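Local atomic coordinates of protein phosphatase Slingshot homolog 2 (Homo sapiens, PDB entry 2NT2), a protein that dephosphorylates and activates the actin-depolymerizing factor cofilin, acting through this catalytic domain of the dual-specificity protein-tyrosine phosphatase family. Residues Thr98-Ala103 with Arg133-Tyr138; Asp69-Ile74 with Met104-Trp109; Trp109-Ala114 with Glu137-Leu142; Thr5-His10 with Tyr115-Glu120. The protein carries 1 engineered substitution. All blocks are in the same frame, centred on the assembly; numbering follows the deposited sequence.

Interaction 1. Residues Thr98-Ala103 with Arg133-Tyr138; sequences TVIAYA and RQLEEY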
# COMPACT_ATOMS: atom_id res chain seq x y z
N THR A 98 -1.57 -3.26 3.25
CA THR A 98 -1.22 -3.67 1.90
C THR A 98 0.29 -3.65 1.69
O THR A 98 0.88 -4.59 1.17
CB THR A 98 -1.87 -2.75 0.85
OG1 THR A 98 -3.29 -2.86 0.94
CG2 THR A 98 -1.48 -3.19 -0.56
N VAL A 99 0.92 -2.56 2.15
CA VAL A 99 2.37 -2.43 2.03
C VAL A 99 3.08 -3.52 2.82
O VAL A 99 4.07 -4.10 2.37
CB VAL A 99 2.86 -1.05 2.49
CG1 VAL A 99 4.37 -1.07 2.67
CG2 VAL A 99 2.46 0.04 1.50
N ILE A 100 2.58 -3.83 4.01
CA ILE A 100 3.23 -4.86 4.82
C ILE A 100 3.17 -6.21 4.11
O ILE A 100 4.16 -6.94 4.09
CB ILE A 100 2.61 -4.98 6.22
CG1 ILE A 100 2.91 -3.80 7.15
CG2 ILE A 100 3.05 -6.29 6.87
CD1 ILE A 100 1.76 -3.36 8.02
N ALA A 101 2.02 -6.54 3.55
CA ALA A 101 1.80 -7.78 2.82
C ALA A 101 2.72 -7.88 1.61
O ALA A 101 3.28 -8.94 1.33
CB ALA A 101 0.35 -7.89 2.36
N TYR A 102 2.87 -6.78 0.87
CA TYR A 102 3.75 -6.83 -0.31
C TYR A 102 5.18 -7.19 0.09
O TYR A 102 5.82 -8.02 -0.56
CB TYR A 102 3.73 -5.50 -1.06
CG TYR A 102 4.76 -5.41 -2.16
CD1 TYR A 102 4.56 -6.06 -3.37
CD2 TYR A 102 5.93 -4.68 -1.99
CE1 TYR A 102 5.50 -5.99 -4.38
CE2 TYR A 102 6.87 -4.61 -3.00
CZ TYR A 102 6.65 -5.26 -4.19
OH TYR A 102 7.60 -5.18 -5.19
N ALA A 103 5.67 -6.58 1.16
CA ALA A 103 7.02 -6.83 1.66
C ALA A 103 7.20 -8.28 2.09
O ALA A 103 8.23 -8.91 1.82
CB ALA A 103 7.35 -5.88 2.80
N ARG A 133 -5.42 -9.61 11.65
CA ARG A 133 -5.71 -11.04 11.57
C ARG A 133 -5.37 -11.59 10.19
O ARG A 133 -4.83 -12.68 10.05
CB ARG A 133 -7.18 -11.29 11.90
CG ARG A 133 -7.47 -12.64 12.54
CD ARG A 133 -8.36 -13.49 11.65
NE ARG A 133 -9.59 -13.91 12.30
CZ ARG A 133 -9.81 -15.09 12.87
NH1 ARG A 133 -8.86 -16.01 12.87
NH2 ARG A 133 -10.98 -15.34 13.44
N GLN A 134 -5.69 -10.80 9.17
CA GLN A 134 -5.52 -11.25 7.79
C GLN A 134 -4.06 -11.33 7.37
O GLN A 134 -3.69 -12.21 6.60
CB GLN A 134 -6.29 -10.33 6.84
CG GLN A 134 -7.79 -10.61 6.83
CD GLN A 134 -8.60 -9.41 6.40
OE1 GLN A 134 -8.46 -8.90 5.28
NE2 GLN A 134 -9.47 -8.96 7.29
N LEU A 135 -3.24 -10.43 7.88
CA LEU A 135 -1.81 -10.46 7.60
C LEU A 135 -1.16 -11.70 8.21
O LEU A 135 -0.29 -12.31 7.58
CB LEU A 135 -1.12 -9.19 8.12
CG LEU A 135 -1.36 -7.92 7.29
CD1 LEU A 135 -1.01 -6.69 8.11
CD2 LEU A 135 -0.57 -7.95 6.00
N GLU A 136 -1.61 -12.08 9.40
CA GLU A 136 -1.24 -13.33 10.04
C GLU A 136 -1.66 -14.52 9.17
O GLU A 136 -0.92 -15.48 9.01
CB GLU A 136 -1.91 -13.48 11.40
CG GLU A 136 -1.29 -12.71 12.54
CD GLU A 136 -2.18 -12.72 13.77
OE1 GLU A 136 -3.04 -13.63 13.87
OE2 GLU A 136 -2.02 -11.81 14.62
N GLU A 137 -2.87 -14.43 8.62
CA GLU A 137 -3.29 -15.47 7.68
C GLU A 137 -2.34 -15.50 6.48
O GLU A 137 -1.81 -16.56 6.14
CB GLU A 137 -4.73 -15.27 7.21
CG GLU A 137 -5.26 -16.42 6.38
CD GLU A 137 -6.76 -16.42 6.18
OE1 GLU A 137 -7.24 -17.29 5.42
OE2 GLU A 137 -7.45 -15.56 6.77
N TYR A 138 -2.14 -14.34 5.88
CA TYR A 138 -1.33 -14.18 4.68
C TYR A 138 0.02 -14.87 4.86
O TYR A 138 0.46 -15.65 4.02
CB TYR A 138 -1.13 -12.70 4.37
CG TYR A 138 -0.57 -12.37 3.01
CD1 TYR A 138 -1.12 -12.91 1.86
CD2 TYR A 138 0.52 -11.51 2.88
CE1 TYR A 138 -0.62 -12.62 0.61
CE2 TYR A 138 1.03 -11.21 1.62
CZ TYR A 138 0.45 -11.76 0.50
OH TYR A 138 0.95 -11.47 -0.75
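Ala101 presents its methyl group to two side chains of Arg133-Tyr138 at once, sitting in the corner between the CD2 branch of Leu135 and the ring of Tyr138. Its CB lies 3.8 Å from CD2 of Leu135 and 3.5 Å from CE2 of Tyr138. The two helical segments run nearly parallel, 11° apart, with axes 10.5 Å from each other, and the CA atoms of Ala101 and Leu135 are the nearest pair. A small residue suits this place, because its single methyl leaves the space between the backbones to the larger partners.

Tyr138 reaches across with CG anti to the backbone N (chi1 -168°), which carries the ring along the flank of Ala101. The ring meets the backbone there by its edge: the carbonyl O of Ala101 lies near the ring plane, 3.2 Å from CE2, where the slightly positive rim of an aromatic ring suits a carbonyl oxygen. No hydrogen bond crosses between the segments.

Leu135 contributes one branch, CD2, which besides Ala101 also meets CG2 of Ile100 at 4.1 Å. These two side chains cross at about a right angle and touch through one methyl each. Branched aliphatic groups serve well in this buried, largely apolar layer.

The contact belongs to the helical packing around the mixed sheet of the dual-specificity phosphatase domain. Ile100 continues into helix 111-121, touching Leu111, Tyr115 and Val118, while Ala101 also touches Trp67 at the start of helix 67-79. Tyr138 packs edge-to-face with that same Trp67, joining three helices around one aromatic pair.

Interaction 2. Residues Asp69-Ile74 with Met104-Trp109; sequences DTYKFI and MKEYGW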
# COMPACT_ATOMS: atom_id res chain seq x y z
N ASP A 69 -3.32 -8.85 -6.42
CA ASP A 69 -3.66 -7.76 -7.32
C ASP A 69 -2.77 -6.56 -7.01
O ASP A 69 -2.21 -5.92 -7.90
CB ASP A 69 -5.11 -7.33 -7.13
CG ASP A 69 -6.13 -8.27 -7.72
OD1 ASP A 69 -5.75 -9.36 -8.21
OD2 ASP A 69 -7.34 -7.92 -7.71
N THR A 70 -2.67 -6.27 -5.72
CA THR A 70 -1.81 -5.18 -5.25
C THR A 70 -0.36 -5.52 -5.56
O THR A 70 0.40 -4.69 -6.07
CB THR A 70 -2.02 -4.91 -3.76
OG1 THR A 70 -1.73 -6.07 -2.98
CG2 THR A 70 -3.50 -4.61 -3.48
N TYR A 71 0.00 -6.77 -5.30
CA TYR A 71 1.33 -7.25 -5.65
C TYR A 71 1.63 -6.99 -7.13
O TYR A 71 2.70 -6.46 -7.45
CB TYR A 71 1.47 -8.76 -5.37
CG TYR A 71 2.87 -9.25 -5.71
CD1 TYR A 71 3.92 -9.05 -4.82
CD2 TYR A 71 3.14 -9.92 -6.90
CE1 TYR A 71 5.19 -9.49 -5.11
CE2 TYR A 71 4.42 -10.37 -7.19
CZ TYR A 71 5.44 -10.15 -6.29
OH TYR A 71 6.71 -10.59 -6.58
N LYS A 72 0.70 -7.39 -7.98
CA LYS A 72 0.82 -7.28 -9.43
C LYS A 72 1.13 -5.85 -9.87
O LYS A 72 2.02 -5.60 -10.68
CB LYS A 72 -0.49 -7.75 -10.09
CG LYS A 72 -0.33 -8.43 -11.43
CD LYS A 72 -0.93 -7.62 -12.57
CE LYS A 72 0.01 -7.49 -13.75
NZ LYS A 72 1.22 -6.68 -13.42
N PHE A 73 0.35 -4.91 -9.35
CA PHE A 73 0.49 -3.51 -9.71
C PHE A 73 1.83 -2.93 -9.26
O PHE A 73 2.53 -2.32 -10.06
CB PHE A 73 -0.67 -2.70 -9.11
CG PHE A 73 -0.74 -1.28 -9.67
CD1 PHE A 73 -1.12 -1.07 -10.98
CD2 PHE A 73 -0.44 -0.19 -8.87
CE1 PHE A 73 -1.20 0.21 -11.50
CE2 PHE A 73 -0.51 1.09 -9.38
CZ PHE A 73 -0.89 1.29 -10.69
N ILE A 74 2.15 -3.13 -7.99
CA ILE A 74 3.37 -2.57 -7.41
C ILE A 74 4.60 -3.16 -8.09
O ILE A 74 5.59 -2.46 -8.31
CB ILE A 74 3.47 -2.86 -5.89
CG1 ILE A 74 2.34 -2.28 -5.04
CG2 ILE A 74 4.83 -2.41 -5.36
CD1 ILE A 74 2.38 -2.75 -3.60
N MET A 104 6.20 -8.85 2.76
CA MET A 104 6.23 -10.26 3.12
C MET A 104 6.40 -11.12 1.87
O MET A 104 7.28 -11.97 1.76
CB MET A 104 4.94 -10.66 3.82
CG MET A 104 4.80 -10.21 5.26
SD MET A 104 3.12 -10.36 5.90
CE MET A 104 2.90 -12.13 5.92
N LYS A 105 5.51 -10.88 0.91
CA LYS A 105 5.54 -11.61 -0.35
C LYS A 105 6.83 -11.37 -1.12
O LYS A 105 7.52 -12.31 -1.51
CB LYS A 105 4.35 -11.20 -1.22
CG LYS A 105 4.20 -12.09 -2.45
CD LYS A 105 2.74 -12.22 -2.88
CE LYS A 105 2.66 -12.64 -4.34
NZ LYS A 105 3.48 -13.86 -4.61
N GLU A 106 7.16 -10.10 -1.34
CA GLU A 106 8.26 -9.69 -2.20
C GLU A 106 9.61 -10.09 -1.66
O GLU A 106 10.42 -10.71 -2.37
CB GLU A 106 8.19 -8.18 -2.44
CG GLU A 106 9.28 -7.59 -3.31
CD GLU A 106 9.36 -8.19 -4.70
OE1 GLU A 106 8.44 -8.00 -5.52
OE2 GLU A 106 10.37 -8.87 -4.98
N TYR A 107 9.92 -9.75 -0.40
CA TYR A 107 11.26 -10.05 0.11
C TYR A 107 11.26 -11.27 1.02
O TYR A 107 12.30 -11.64 1.55
CB TYR A 107 11.86 -8.82 0.80
CG TYR A 107 11.78 -7.58 -0.08
CD1 TYR A 107 11.09 -6.46 0.33
CD2 TYR A 107 12.40 -7.54 -1.33
CE1 TYR A 107 11.02 -5.33 -0.47
CE2 TYR A 107 12.33 -6.43 -2.14
CZ TYR A 107 11.64 -5.31 -1.70
OH TYR A 107 11.56 -4.20 -2.50
N GLY A 108 10.09 -11.88 1.17
CA GLY A 108 9.91 -13.08 1.96
C GLY A 108 10.13 -12.83 3.44
O GLY A 108 10.67 -13.67 4.17
N TRP A 109 9.70 -11.66 3.90
CA TRP A 109 9.87 -11.23 5.27
C TRP A 109 8.83 -11.80 6.22
O TRP A 109 7.66 -11.92 5.88
CB TRP A 109 9.79 -9.69 5.28
CG TRP A 109 11.08 -9.06 4.84
CD1 TRP A 109 12.20 -9.70 4.42
CD2 TRP A 109 11.36 -7.66 4.77
NE1 TRP A 109 13.17 -8.79 4.09
CE2 TRP A 109 12.68 -7.53 4.30
CE3 TRP A 109 10.62 -6.51 5.07
CZ2 TRP A 109 13.28 -6.28 4.12
CZ3 TRP A 109 11.21 -5.28 4.88
CH2 TRP A 109 12.53 -5.18 4.42
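Lys105 lays the end of its aliphatic chain over one face of the Tyr71 ring. Its CE sits above the ring centre, 3.7 Å from the centroid and 12° off the normal, a CH-pi contact. The chain runs extended from the backbone and then bends at its last torsion (chi4 53°), which keeps NZ over the same face, 4.4 Å from the centroid, in a cation-pi interaction. Lysine suits the place because its methylenes pack on the ring while its ammonium group meets the pi cloud.

Glu106 reaches the hydroxyl end of that ring by a bend at chi2 (58°); its OE1 comes within 3.3 Å of Tyr71 OH, with the carboxylate plane tilted only a little from the ring plane. A long, flexible acid can make this turn although its CB does not point at the partner helix.

Within the helices packed around the mixed sheet of the dual-specificity phosphatase domain, the contact joins helix 67-79 to the C-terminal end of helix 94-107 at the protein surface. Tyr71 also meets the ring of Tyr102, Glu106 makes a long, weak ion pair with Lys78, and Lys105 touches Tyr138 of helix 129-143.

Interaction 3. Residues Trp109-Ala114 with Glu137-Leu142; sequences WNLDRA and EYQGIL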
# COMPACT_ATOMS: atom_id res chain seq x y z
N TRP A 109 9.70 -11.66 3.90
CA TRP A 109 9.87 -11.23 5.27
C TRP A 109 8.83 -11.80 6.22
O TRP A 109 7.66 -11.92 5.88
CB TRP A 109 9.79 -9.69 5.28
CG TRP A 109 11.08 -9.06 4.84
CD1 TRP A 109 12.20 -9.70 4.42
CD2 TRP A 109 11.36 -7.66 4.77
NE1 TRP A 109 13.17 -8.79 4.09
CE2 TRP A 109 12.68 -7.53 4.30
CE3 TRP A 109 10.62 -6.51 5.07
CZ2 TRP A 109 13.28 -6.28 4.12
CZ3 TRP A 109 11.21 -5.28 4.88
CH2 TRP A 109 12.53 -5.18 4.42
N ASN A 110 9.25 -12.14 7.44
CA ASN A 110 8.29 -12.51 8.49
C ASN A 110 7.33 -11.35 8.73
O ASN A 110 7.65 -10.21 8.40
CB ASN A 110 9.02 -12.83 9.79
CG ASN A 110 9.55 -14.25 9.84
OD1 ASN A 110 9.45 -15.00 8.87
ND2 ASN A 110 10.11 -14.61 10.99
N LEU A 111 6.15 -11.62 9.30
CA LEU A 111 5.19 -10.54 9.51
C LEU A 111 5.73 -9.49 10.47
O LEU A 111 5.68 -8.29 10.17
CB LEU A 111 3.86 -11.07 10.01
CG LEU A 111 2.87 -10.02 10.53
CD1 LEU A 111 2.64 -8.92 9.50
CD2 LEU A 111 1.56 -10.69 10.93
N ASP A 112 6.22 -9.91 11.64
CA ASP A 112 6.72 -8.90 12.57
C ASP A 112 7.87 -8.11 11.97
O ASP A 112 7.92 -6.89 12.15
CB ASP A 112 7.12 -9.58 13.88
CG ASP A 112 5.88 -9.84 14.73
OD1 ASP A 112 4.81 -10.16 14.17
OD2 ASP A 112 5.97 -9.69 15.97
N ARG A 113 8.71 -8.81 11.24
CA ARG A 113 9.75 -8.31 10.36
C ARG A 113 9.27 -7.12 9.53
O ARG A 113 9.81 -6.02 9.62
CB ARG A 113 10.15 -9.42 9.39
CG ARG A 113 11.61 -9.72 9.18
CD ARG A 113 11.85 -11.22 9.24
NE ARG A 113 12.33 -11.80 7.98
CZ ARG A 113 12.93 -12.97 7.91
NH1 ARG A 113 13.14 -13.70 9.00
NH2 ARG A 113 13.34 -13.43 6.74
N ALA A 114 8.28 -7.36 8.69
CA ALA A 114 7.73 -6.39 7.75
C ALA A 114 6.92 -5.32 8.47
O ALA A 114 7.07 -4.13 8.21
CB ALA A 114 6.88 -7.08 6.70
N GLU A 137 -2.87 -14.43 8.62
CA GLU A 137 -3.29 -15.47 7.68
C GLU A 137 -2.34 -15.50 6.48
O GLU A 137 -1.81 -16.56 6.14
CB GLU A 137 -4.73 -15.27 7.21
CG GLU A 137 -5.26 -16.42 6.38
CD GLU A 137 -6.76 -16.42 6.18
OE1 GLU A 137 -7.24 -17.29 5.42
OE2 GLU A 137 -7.45 -15.56 6.77
N TYR A 138 -2.14 -14.34 5.88
CA TYR A 138 -1.33 -14.18 4.68
C TYR A 138 0.02 -14.87 4.86
O TYR A 138 0.46 -15.65 4.02
CB TYR A 138 -1.13 -12.70 4.37
CG TYR A 138 -0.57 -12.37 3.01
CD1 TYR A 138 -1.12 -12.91 1.86
CD2 TYR A 138 0.52 -11.51 2.88
CE1 TYR A 138 -0.62 -12.62 0.61
CE2 TYR A 138 1.03 -11.21 1.62
CZ TYR A 138 0.45 -11.76 0.50
OH TYR A 138 0.95 -11.47 -0.75
N GLN A 139 0.63 -14.61 6.01
CA GLN A 139 1.85 -15.28 6.43
C GLN A 139 1.71 -16.80 6.30
O GLN A 139 2.50 -17.45 5.61
CB GLN A 139 2.18 -14.90 7.87
CG GLN A 139 3.50 -15.46 8.38
CD GLN A 139 3.85 -14.83 9.72
OE1 GLN A 139 3.01 -14.82 10.62
NE2 GLN A 139 5.06 -14.31 9.83
N GLY A 140 0.69 -17.35 6.95
CA GLY A 140 0.43 -18.77 6.87
C GLY A 140 0.24 -19.22 5.44
O GLY A 140 0.73 -20.28 5.03
N ILE A 141 -0.47 -18.42 4.65
CA ILE A 141 -0.69 -18.78 3.25
C ILE A 141 0.62 -18.75 2.48
O ILE A 141 0.93 -19.64 1.68
CB ILE A 141 -1.72 -17.86 2.57
CG1 ILE A 141 -3.15 -18.03 3.09
CG2 ILE A 141 -1.66 -18.06 1.06
CD1 ILE A 141 -4.03 -16.82 2.93
N LEU A 142 1.44 -17.73 2.71
CA LEU A 142 2.68 -17.63 1.95
C LEU A 142 3.57 -18.84 2.19
O LEU A 142 4.26 -19.32 1.29
CB LEU A 142 3.40 -16.33 2.30
CG LEU A 142 2.78 -15.04 1.74
CD1 LEU A 142 3.64 -13.83 2.07
CD2 LEU A 142 2.58 -15.15 0.23
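The backbones come nearest at Leu111 and Gln139, whose CA atoms are 6.6 Å apart, where the first turn of helix 111-121 faces the side of helix 129-143.

Gln139 spans this gap. Its side chain sets out on the side opposite its own N (chi1 -175°) and stays extended beyond CG, which delivers the terminal amide to the beginning of the neighbouring helix. The modelled amide is probably turned over, which leaves the identity of its nitrogen and oxygen doubtful. The atom placed as NE2 lies 3.0 Å from the backbone N of Leu111; with the amide turned back, this could be a hydrogen bond. The backbone N-H groups in the first turn of a helix lack carbonyl partners from a preceding turn, and glutamine is long and polar enough to approach one from the next helix.

Leu111 adds the apolar half. Its CB is 3.8 Å from CD of Gln139, against the amide end of the chain. The leucine branches instead serve the buried side, where Leu111 touches Ile100 and Leu135; an aliphatic residue fits that interior position. Asn110 occupies the N-cap position without a capping bond from its side chain. It touches Gln139 only at the margin, its CB 4.2 Å from the atom placed as NE2, as befits an exposed polar residue.

The contact therefore ties the N-terminal end of helix 111-121 to helix 129-143 at the edge of the helical layer that packs with the mixed sheet of the dual-specificity phosphatase domain. Helix 94-107 completes the group: its Met104 touches both Leu111 and Gln139, which places that helix against both of the others.

Interaction 4. Residues Thr5-His10 with Tyr115-Glu120; sequences TQIFEH and YDYVKE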
# COMPACT_ATOMS: atom_id res chain seq x y z
N THR A 5 5.46 8.28 2.80
CA THR A 5 6.63 7.64 3.41
C THR A 5 7.23 6.62 2.45
O THR A 5 6.55 5.69 2.04
CB THR A 5 6.28 6.95 4.73
OG1 THR A 5 5.62 7.87 5.61
CG2 THR A 5 7.55 6.51 5.44
N GLN A 6 8.51 6.81 2.12
CA GLN A 6 9.19 5.86 1.25
C GLN A 6 9.50 4.58 2.01
O GLN A 6 10.19 4.60 3.03
CB GLN A 6 10.49 6.44 0.67
CG GLN A 6 10.96 5.67 -0.57
CD GLN A 6 12.07 6.36 -1.33
OE1 GLN A 6 12.71 7.29 -0.86
NE2 GLN A 6 12.32 5.88 -2.55
N ILE A 7 8.97 3.46 1.51
CA ILE A 7 9.23 2.20 2.22
C ILE A 7 10.21 1.33 1.45
O ILE A 7 11.06 0.65 2.05
CB ILE A 7 7.91 1.45 2.47
CG1 ILE A 7 6.84 2.35 3.10
CG2 ILE A 7 8.16 0.22 3.32
CD1 ILE A 7 7.31 3.03 4.37
N PHE A 8 10.09 1.35 0.13
CA PHE A 8 11.08 0.69 -0.72
C PHE A 8 11.50 1.64 -1.83
O PHE A 8 10.90 2.72 -1.89
CB PHE A 8 10.55 -0.63 -1.27
CG PHE A 8 10.27 -1.62 -0.14
CD1 PHE A 8 9.01 -2.13 0.04
CD2 PHE A 8 11.30 -2.01 0.72
CE1 PHE A 8 8.75 -3.03 1.06
CE2 PHE A 8 11.06 -2.90 1.75
CZ PHE A 8 9.78 -3.41 1.91
N GLU A 9 12.48 1.25 -2.63
CA GLU A 9 12.94 2.11 -3.72
C GLU A 9 11.74 2.58 -4.55
O GLU A 9 11.64 3.75 -4.89
CB GLU A 9 13.96 1.40 -4.60
CG GLU A 9 13.62 1.31 -6.07
CD GLU A 9 14.06 2.51 -6.89
OE1 GLU A 9 14.63 2.31 -7.98
OE2 GLU A 9 13.82 3.66 -6.45
N HIS A 10 10.83 1.64 -4.79
CA HIS A 10 9.70 1.86 -5.67
C HIS A 10 8.37 1.97 -4.95
O HIS A 10 7.31 1.86 -5.58
CB HIS A 10 9.63 0.70 -6.69
CG HIS A 10 9.41 -0.63 -6.03
ND1 HIS A 10 10.25 -1.15 -5.08
CD2 HIS A 10 8.41 -1.54 -6.20
CE1 HIS A 10 9.79 -2.33 -4.69
NE2 HIS A 10 8.67 -2.59 -5.35
N TYR A 115 6.05 -5.74 9.40
CA TYR A 115 5.30 -4.75 10.17
C TYR A 115 6.27 -3.79 10.88
O TYR A 115 6.11 -2.58 10.78
CB TYR A 115 4.38 -5.42 11.18
CG TYR A 115 3.61 -4.48 12.07
CD1 TYR A 115 2.39 -3.95 11.66
CD2 TYR A 115 4.08 -4.11 13.32
CE1 TYR A 115 1.67 -3.08 12.46
CE2 TYR A 115 3.37 -3.25 14.14
CZ TYR A 115 2.17 -2.74 13.70
OH TYR A 115 1.46 -1.88 14.51
N ASP A 116 7.26 -4.36 11.55
CA ASP A 116 8.31 -3.62 12.22
C ASP A 116 9.08 -2.70 11.26
O ASP A 116 9.43 -1.58 11.60
CB ASP A 116 9.32 -4.58 12.86
CG ASP A 116 8.82 -5.16 14.17
OD1 ASP A 116 7.68 -4.84 14.57
OD2 ASP A 116 9.57 -5.93 14.79
N TYR A 117 9.36 -3.23 10.07
CA TYR A 117 10.06 -2.44 9.06
C TYR A 117 9.22 -1.22 8.69
O TYR A 117 9.69 -0.09 8.67
CB TYR A 117 10.35 -3.29 7.83
CG TYR A 117 11.07 -2.55 6.73
CD1 TYR A 117 12.45 -2.40 6.76
CD2 TYR A 117 10.37 -2.00 5.66
CE1 TYR A 117 13.11 -1.73 5.74
CE2 TYR A 117 11.03 -1.33 4.64
CZ TYR A 117 12.40 -1.19 4.69
OH TYR A 117 13.07 -0.52 3.69
N VAL A 118 7.94 -1.48 8.41
CA VAL A 118 7.02 -0.44 8.00
C VAL A 118 6.66 0.49 9.15
O VAL A 118 6.54 1.70 8.96
CB VAL A 118 5.72 -1.03 7.41
CG1 VAL A 118 4.74 0.09 7.07
CG2 VAL A 118 6.02 -1.88 6.17
N LYS A 119 6.52 -0.06 10.35
CA LYS A 119 6.12 0.76 11.50
C LYS A 119 7.20 1.78 11.84
O LYS A 119 6.90 2.91 12.21
CB LYS A 119 5.82 -0.11 12.72
CG LYS A 119 5.60 0.67 14.00
CD LYS A 119 4.23 1.34 14.03
CE LYS A 119 3.82 1.70 15.44
NZ LYS A 119 2.63 2.60 15.48
N GLU A 120 8.45 1.37 11.70
CA GLU A 120 9.61 2.21 11.99
C GLU A 120 9.63 3.48 11.16
O GLU A 120 9.88 4.57 11.68
CB GLU A 120 10.91 1.43 11.77
CG GLU A 120 11.82 1.44 12.99
CD GLU A 120 13.28 1.29 12.62
OE1 GLU A 120 13.91 2.32 12.27
OE2 GLU A 120 13.80 0.16 12.68
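Tyr117 joins strand 5-8 by a hydrogen bond from its OH to the carbonyl O of Ile7, 2.8 Å long and nearly along the C=O axis (170° at the oxygen). The tyrosine side chain leaves its helix pointing away from its own backbone N (chi1 -180°) and so extends far enough to reach the strand. The acceptor lies at the ring edge, in its plane.

The tight part surrounds this bond. CG2 of Ile7 packs 3.5 Å from CE2 of Tyr117, and CE2 of Phe8 comes within 3.3 Å of that same tyrosine carbon. The Phe8 and Tyr117 rings are nearly parallel, 11° apart, but slid so far that they barely overlap, with centroids 5.2 Å from each other. On the buried side, Val118 makes a looser contact through CG2, 4.1 Å from CG2 of Ile7; compact branched residues suit the space between sheet and helix.

Toward solvent lie Gln6 and Glu9, which make no contact with the helix. Gln6 NE2 instead donates to Glu9 O at 3.2 Å, from above the carbonyl plane.

Ile7 and Phe8 both face Val11 in a classic beta bulge, placing this bond where the edge strand is irregular. The chemistry implies a mixed attachment: apolar groups fill the interface, while the tyrosine hydroxyl gives the carbonyl of a buried strand residue a partner, which probably offsets part of the cost of burying it, and adds a directional bond to an otherwise apolar contact.

In the fold
Interactions 1 and 2 share helix 94-107, with centres about 9 Å apart, and meet where Tyr102 packs on Tyr71. Interactions 1 and 3 both use helix 129-143 and lie closer, about 6 Å between centres; Ile100 CG2 and Leu111 CD1, 3.7 Å apart, connect them. Interaction 4 brings the edge strand of the sheet to this helical group: Tyr102 OH is a probable hydrogen-bond partner of His10 NE2, and Trp109 packs on Tyr117. The catalytic cysteine, which forms the phosphocysteine intermediate, is replaced here by the engineered Ser88. The side chains of Ile100 and Val118 each lie about 11 Å from its side chain, whereas interactions 2 and 3 are remote.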